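Local atomic coordinates of scarecrow-like protein 3 (Arabidopsis thaliana, PDB entry 6KPB), a protein that is a probable transcription factor of the GRAS family in plant development and binds zinc finger proteins of the IDD group, including JACKDAW/IDD10. Residues M161-L172 / L244-S255. Numbering follows the deposited sequence.
Sequences MEGEKMVHVIDL and LRVKTGEALAVS
His-168 lies beside Leu-252 and Ile-170 beside Val-254, in two neighbouring parallel strands of the Rossmann-like sheet of the GRAS domain. Strand 166-171 holds the predicted VHIID motif. Six backbone hydrogen bonds join the segments. Ala-251 N gives to Met-166 O. His-168 N gives to Ala-251 O at 2.7 Å, and His-168 O accepts from Ala-253 N. Ile-170 repeats the pattern: its N gives to Ala-253 O and its O takes Ser-255 N. The ladder closes with Leu-172 N to Ser-255 O, longer at 3.3 Å. The backbone groups of Val-167 and Val-169 bond instead to the other neighbour, strand 196-203.

With CG anti to the backbone N (chi1 -179°), the His-168 ring lies alongside Leu-252 and brings ND1 to Glu-250. His-168 ND1 gives a weak, bent bond to Glu-250 OE1 at 2.9 Å, with ring and carboxylate planes 54° apart. His-168 NE2 is bonded to Thr-200. Glu-250 OE1 also accepts Lys-247 N, which meets it from above the carboxylate plane, and forms a salt bridge with Arg-198. These positive and N-H partners probably stabilise the carboxylate charge. On the opposite sheet face, Asp-171 OD2 bonds to Trp-180 and Ser-255 OG to Gln-179.

Ile-170 CD1 packs between Leu-252 CD1 and Leu-244 CD1. Ala-251 CB touches Met-161 SD at 3.5 Å and Glu-164 CD at 3.6 Å, while Glu-164 OE2 reaches Lys-344 NZ in a salt bridge.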
ATOM      1  N   MET A 161      20.027 -39.327   9.186  1.00 91.90           N
ATOM      2  CA  MET A 161      20.079 -39.329  10.641  1.00 82.63           C
ATOM      3  C   MET A 161      19.784 -40.700  11.239  1.00 88.34           C
ATOM      4  O   MET A 161      19.395 -40.786  12.408  1.00 85.12           O
ATOM      5  CB  MET A 161      19.110 -38.290  11.205  1.00 86.45           C
ATOM      6  CG  MET A 161      19.437 -36.862  10.809  1.00 87.76           C
ATOM      7  SD  MET A 161      21.179 -36.482  11.038  1.00 90.07           S
ATOM      8  CE  MET A 161      21.189 -34.714  10.758  1.00100.14           C
ATOM      9  N   GLU A 162      19.953 -41.768  10.463  1.00 92.40           N
ATOM     10  CA  GLU A 162      19.795 -43.113  10.999  1.00101.09           C
ATOM     11  C   GLU A 162      20.852 -43.374  12.064  1.00106.73           C
ATOM     12  O   GLU A 162      22.053 -43.245  11.804  1.00 97.02           O
ATOM     13  CB  GLU A 162      19.906 -44.146   9.877  1.00112.48           C
ATOM     14  CG  GLU A 162      18.826 -44.049   8.814  1.00104.69           C
ATOM     15  CD  GLU A 162      19.129 -44.913   7.601  1.00117.18           C
ATOM     16  OE1 GLU A 162      20.321 -45.189   7.348  1.00123.61           O
ATOM     17  OE2 GLU A 162      18.174 -45.317   6.905  1.00119.02           O
ATOM     18  N   GLY A 163      20.404 -43.734  13.268  1.00116.32           N
ATOM     19  CA  GLY A 163      21.292 -44.051  14.362  1.00113.71           C
ATOM     20  C   GLY A 163      21.772 -42.864  15.170  1.00110.20           C
ATOM     21  O   GLY A 163      22.291 -43.057  16.275  1.00106.84           O
ATOM     22  N   GLU A 164      21.615 -41.645  14.660  1.00111.94           N
ATOM     23  CA  GLU A 164      22.082 -40.467  15.379  1.00 99.41           C
ATOM     24  C   GLU A 164      21.167 -40.166  16.558  1.00 97.48           C
ATOM     25  O   GLU A 164      19.941 -40.139  16.415  1.00110.46           O
ATOM     26  CB  GLU A 164      22.145 -39.263  14.440  1.00 99.63           C
ATOM     27  CG  GLU A 164      23.141 -39.406  13.304  1.00109.05           C
ATOM     28  CD  GLU A 164      24.580 -39.253  13.762  1.00108.05           C
ATOM     29  OE1 GLU A 164      24.799 -38.787  14.900  1.00110.31           O
ATOM     30  OE2 GLU A 164      25.490 -39.596  12.981  1.00117.46           O
ATOM     31  N   LYS A 165      21.766 -39.939  17.725  1.00102.68           N
ATOM     32  CA  LYS A 165      21.015 -39.583  18.922  1.00101.61           C
ATOM     33  C   LYS A 165      20.896 -38.080  19.122  1.00 96.38           C
ATOM     34  O   LYS A 165      20.097 -37.642  19.957  1.00 97.38           O
ATOM     35  CB  LYS A 165      21.666 -40.212  20.159  1.00 99.47           C
ATOM     36  N   MET A 166      21.668 -37.286  18.383  1.00 93.98           N
ATOM     37  CA  MET A 166      21.665 -35.832  18.499  1.00 97.81           C
ATOM     38  C   MET A 166      21.595 -35.243  17.101  1.00100.66           C
ATOM     39  O   MET A 166      22.533 -35.403  16.314  1.00100.89           O
ATOM     40  CB  MET A 166      22.915 -35.335  19.227  1.00108.49           C
ATOM     41  CG  MET A 166      23.108 -35.912  20.619  1.00133.16           C
ATOM     42  SD  MET A 166      22.717 -34.718  21.909  1.00151.26           S
ATOM     43  CE  MET A 166      23.741 -33.339  21.399  1.00155.52           C
ATOM     44  N   VAL A 167      20.494 -34.563  16.794  1.00103.80           N
ATOM     45  CA  VAL A 167      20.238 -34.048  15.455  1.00 88.22           C
ATOM     46  C   VAL A 167      19.970 -32.553  15.541  1.00 91.50           C
ATOM     47  O   VAL A 167      19.132 -32.111  16.334  1.00 90.73           O
ATOM     48  CB  VAL A 167      19.056 -34.773  14.785  1.00 87.31           C
ATOM     49  CG1 VAL A 167      18.599 -34.020  13.545  1.00 76.62           C
ATOM     50  CG2 VAL A 167      19.448 -36.199  14.434  1.00 87.54           C
ATOM     51  N   HIS A 168      20.681 -31.782  14.719  1.00 87.32           N
ATOM     52  CA  HIS A 168      20.498 -30.339  14.608  1.00 89.44           C
ATOM     53  C   HIS A 168      20.143 -30.016  13.164  1.00 95.11           C
ATOM     54  O   HIS A 168      20.931 -30.293  12.253  1.00 89.34           O
ATOM     55  CB  HIS A 168      21.761 -29.590  15.040  1.00 89.62           C
ATOM     56  CG  HIS A 168      21.635 -28.098  14.977  1.00 98.57           C
ATOM     57  ND1 HIS A 168      22.720 -27.255  15.086  1.00 98.30           N
ATOM     58  CD2 HIS A 168      20.553 -27.300  14.819  1.00100.18           C
ATOM     59  CE1 HIS A 168      22.312 -26.002  14.997  1.00 93.20           C
ATOM     60  NE2 HIS A 168      21.001 -26.001  14.833  1.00 98.90           N
ATOM     61  N   VAL A 169      18.960 -29.441  12.955  1.00 81.24           N
ATOM     62  CA  VAL A 169      18.486 -29.058  11.630  1.00 79.65           C
ATOM     63  C   VAL A 169      18.507 -27.538  11.536  1.00 88.98           C
ATOM     64  O   VAL A 169      18.037 -26.847  12.447  1.00 87.13           O
ATOM     65  CB  VAL A 169      17.075 -29.607  11.353  1.00 80.35           C
ATOM     66  CG1 VAL A 169      16.577 -29.133  10.000  1.00 74.39           C
ATOM     67  CG2 VAL A 169      17.072 -31.126  11.419  1.00 74.61           C
ATOM     68  N   ILE A 170      19.053 -27.020  10.439  1.00 83.23           N
ATOM     69  CA  ILE A 170      19.131 -25.586  10.197  1.00 85.17           C
ATOM     70  C   ILE A 170      18.188 -25.248   9.052  1.00 84.87           C
ATOM     71  O   ILE A 170      18.353 -25.748   7.933  1.00 75.67           O
ATOM     72  CB  ILE A 170      20.566 -25.141   9.879  1.00 89.64           C
ATOM     73  CG1 ILE A 170      21.497 -25.483  11.043  1.00 88.51           C
ATOM     74  CG2 ILE A 170      20.605 -23.650   9.585  1.00 89.89           C
ATOM     75  CD1 ILE A 170      22.937 -25.099  10.800  1.00 93.73           C
ATOM     76  N   ASP A 171      17.198 -24.402   9.333  1.00 87.03           N
ATOM     77  CA  ASP A 171      16.214 -23.968   8.346  1.00 80.76           C
ATOM     78  C   ASP A 171      16.555 -22.538   7.940  1.00 89.02           C
ATOM     79  O   ASP A 171      16.410 -21.606   8.740  1.00 97.20           O
ATOM     80  CB  ASP A 171      14.800 -24.067   8.918  1.00 79.76           C
ATOM     81  CG  ASP A 171      13.718 -23.808   7.880  1.00 87.59           C
ATOM     82  OD1 ASP A 171      14.046 -23.391   6.749  1.00 93.07           O
ATOM     83  OD2 ASP A 171      12.531 -24.028   8.198  1.00 92.43           O
ATOM     84  N   LEU A 172      17.009 -22.364   6.696  1.00 83.00           N
ATOM     85  CA  LEU A 172      17.432 -21.051   6.225  1.00 85.60           C
ATOM     86  C   LEU A 172      16.262 -20.127   5.909  1.00 87.03           C
ATOM     87  O   LEU A 172      16.458 -18.910   5.827  1.00 90.12           O
ATOM     88  CB  LEU A 172      18.326 -21.199   4.992  1.00 84.32           C
ATOM     89  CG  LEU A 172      19.584 -22.048   5.185  1.00 94.22           C
ATOM     90  CD1 LEU A 172      20.454 -22.014   3.940  1.00 98.19           C
ATOM     91  CD2 LEU A 172      20.371 -21.586   6.404  1.00 99.72           C
ATOM     92  N   LEU A 244      24.509 -19.382  14.015  1.00119.51           N
ATOM     93  CA  LEU A 244      23.861 -20.690  14.019  1.00109.34           C
ATOM     94  C   LEU A 244      24.174 -21.498  15.273  1.00107.13           C
ATOM     95  O   LEU A 244      23.392 -22.387  15.625  1.00107.69           O
ATOM     96  CB  LEU A 244      24.269 -21.485  12.779  1.00101.78           C
ATOM     97  CG  LEU A 244      23.895 -20.816  11.458  1.00103.66           C
ATOM     98  CD1 LEU A 244      24.423 -21.598  10.267  1.00111.19           C
ATOM     99  CD2 LEU A 244      22.387 -20.648  11.370  1.00 90.65           C
ATOM    100  N   ARG A 245      25.304 -21.230  15.933  1.00115.77           N
ATOM    101  CA  ARG A 245      25.639 -21.837  17.226  1.00121.59           C
ATOM    102  C   ARG A 245      25.586 -23.362  17.179  1.00120.72           C
ATOM    103  O   ARG A 245      25.035 -24.010  18.070  1.00128.30           O
ATOM    104  CB  ARG A 245      24.724 -21.314  18.337  1.00125.47           C
ATOM    105  CG  ARG A 245      25.101 -19.953  18.900  1.00135.90           C
ATOM    106  CD  ARG A 245      24.015 -19.402  19.831  1.00144.86           C
ATOM    107  NE  ARG A 245      24.426 -18.133  20.428  1.00153.04           N
ATOM    108  CZ  ARG A 245      24.392 -16.964  19.794  1.00148.89           C
ATOM    109  NH1 ARG A 245      23.957 -16.898  18.543  1.00147.81           N
ATOM    110  NH2 ARG A 245      24.795 -15.857  20.406  1.00140.74           N
ATOM    111  N   VAL A 246      26.165 -23.948  16.137  1.00113.82           N
ATOM    112  CA  VAL A 246      26.219 -25.402  16.059  1.00123.08           C
ATOM    113  C   VAL A 246      27.217 -25.924  17.085  1.00129.44           C
ATOM    114  O   VAL A 246      28.324 -25.400  17.211  1.00137.53           O
ATOM    115  CB  VAL A 246      26.635 -25.881  14.657  1.00127.02           C
ATOM    116  CG1 VAL A 246      26.216 -27.327  14.443  1.00138.09           C
ATOM    117  CG2 VAL A 246      26.034 -24.981  13.588  1.00116.82           C
ATOM    118  N   LYS A 247      26.818 -26.961  17.818  1.00126.07           N
ATOM    119  CA  LYS A 247      27.674 -27.592  18.809  1.00116.91           C
ATOM    120  C   LYS A 247      28.410 -28.771  18.181  1.00118.35           C
ATOM    121  O   LYS A 247      28.095 -29.220  17.079  1.00115.12           O
ATOM    122  CB  LYS A 247      26.852 -28.038  20.021  1.00118.82           C
ATOM    123  CG  LYS A 247      26.299 -26.880  20.840  1.00125.64           C
ATOM    124  CD  LYS A 247      25.103 -27.288  21.685  1.00135.32           C
ATOM    125  CE  LYS A 247      24.592 -26.112  22.506  1.00144.83           C
ATOM    126  NZ  LYS A 247      23.270 -26.407  23.128  1.00143.74           N
ATOM    127  N   THR A 248      29.417 -29.264  18.892  1.00119.91           N
ATOM    128  CA  THR A 248      30.235 -30.359  18.395  1.00120.16           C
ATOM    129  C   THR A 248      29.621 -31.693  18.803  1.00117.75           C
ATOM    130  O   THR A 248      29.051 -31.822  19.888  1.00120.20           O
ATOM    131  CB  THR A 248      31.665 -30.248  18.930  1.00139.01           C
ATOM    132  OG1 THR A 248      32.059 -28.871  18.955  1.00139.62           O
ATOM    133  CG2 THR A 248      32.634 -31.016  18.041  1.00141.06           C
ATOM    134  N   GLY A 249      29.733 -32.684  17.920  1.00113.46           N
ATOM    135  CA  GLY A 249      29.227 -34.009  18.203  1.00115.65           C
ATOM    136  C   GLY A 249      27.776 -34.246  17.843  1.00128.33           C
ATOM    137  O   GLY A 249      27.269 -35.350  18.084  1.00136.66           O
ATOM    138  N   GLU A 250      27.090 -33.256  17.279  1.00116.87           N
ATOM    139  CA  GLU A 250      25.705 -33.402  16.859  1.00120.42           C
ATOM    140  C   GLU A 250      25.628 -33.451  15.339  1.00117.61           C
ATOM    141  O   GLU A 250      26.300 -32.680  14.646  1.00116.75           O
ATOM    142  CB  GLU A 250      24.837 -32.257  17.393  1.00115.21           C
ATOM    143  CG  GLU A 250      25.313 -30.866  17.009  1.00118.55           C
ATOM    144  CD  GLU A 250      24.368 -29.779  17.482  1.00116.65           C
ATOM    145  OE1 GLU A 250      24.416 -28.663  16.923  1.00110.60           O
ATOM    146  OE2 GLU A 250      23.575 -30.042  18.411  1.00115.93           O
ATOM    147  N   ALA A 251      24.815 -34.370  14.829  1.00105.90           N
ATOM    148  CA  ALA A 251      24.638 -34.499  13.391  1.00 96.12           C
ATOM    149  C   ALA A 251      23.826 -33.327  12.857  1.00 96.24           C
ATOM    150  O   ALA A 251      22.851 -32.891  13.477  1.00103.45           O
ATOM    151  CB  ALA A 251      23.953 -35.823  13.061  1.00 93.94           C
ATOM    152  N   LEU A 252      24.231 -32.819  11.697  1.00 94.71           N
ATOM    153  CA  LEU A 252      23.716 -31.567  11.164  1.00 97.76           C
ATOM    154  C   LEU A 252      23.090 -31.785   9.794  1.00 92.83           C
ATOM    155  O   LEU A 252      23.598 -32.563   8.980  1.00 98.10           O
ATOM    156  CB  LEU A 252      24.832 -30.521  11.066  1.00 93.62           C
ATOM    157  CG  LEU A 252      24.412 -29.079  10.781  1.00 97.66           C
ATOM    158  CD1 LEU A 252      23.599 -28.528  11.940  1.00105.57           C
ATOM    159  CD2 LEU A 252      25.629 -28.209  10.514  1.00 97.37           C
ATOM    160  N   ALA A 253      21.985 -31.085   9.547  1.00 90.58           N
ATOM    161  CA  ALA A 253      21.331 -31.069   8.248  1.00 88.97           C
ATOM    162  C   ALA A 253      20.935 -29.637   7.922  1.00 85.74           C
ATOM    163  O   ALA A 253      20.499 -28.891   8.804  1.00 87.45           O
ATOM    164  CB  ALA A 253      20.097 -31.982   8.224  1.00 88.41           C
ATOM    165  N   VAL A 254      21.102 -29.253   6.658  1.00 81.95           N
ATOM    166  CA  VAL A 254      20.817 -27.900   6.194  1.00 78.77           C
ATOM    167  C   VAL A 254      19.739 -27.977   5.121  1.00 82.62           C
ATOM    168  O   VAL A 254      19.854 -28.765   4.175  1.00 79.36           O
ATOM    169  CB  VAL A 254      22.082 -27.208   5.653  1.00 80.59           C
ATOM    170  CG1 VAL A 254      21.734 -25.866   5.033  1.00 83.80           C
ATOM    171  CG2 VAL A 254      23.105 -27.028   6.765  1.00 80.50           C
ATOM    172  N   SER A 255      18.697 -27.160   5.272  1.00 85.88           N
ATOM    173  CA  SER A 255      17.584 -27.103   4.330  1.00 76.36           C
ATOM    174  C   SER A 255      17.528 -25.712   3.718  1.00 81.78           C
ATOM    175  O   SER A 255      17.350 -24.721   4.435  1.00 79.64           O
ATOM    176  CB  SER A 255      16.261 -27.439   5.021  1.00 84.61           C
ATOM    177  OG  SER A 255      15.166 -27.266   4.137  1.00 92.85           O
TER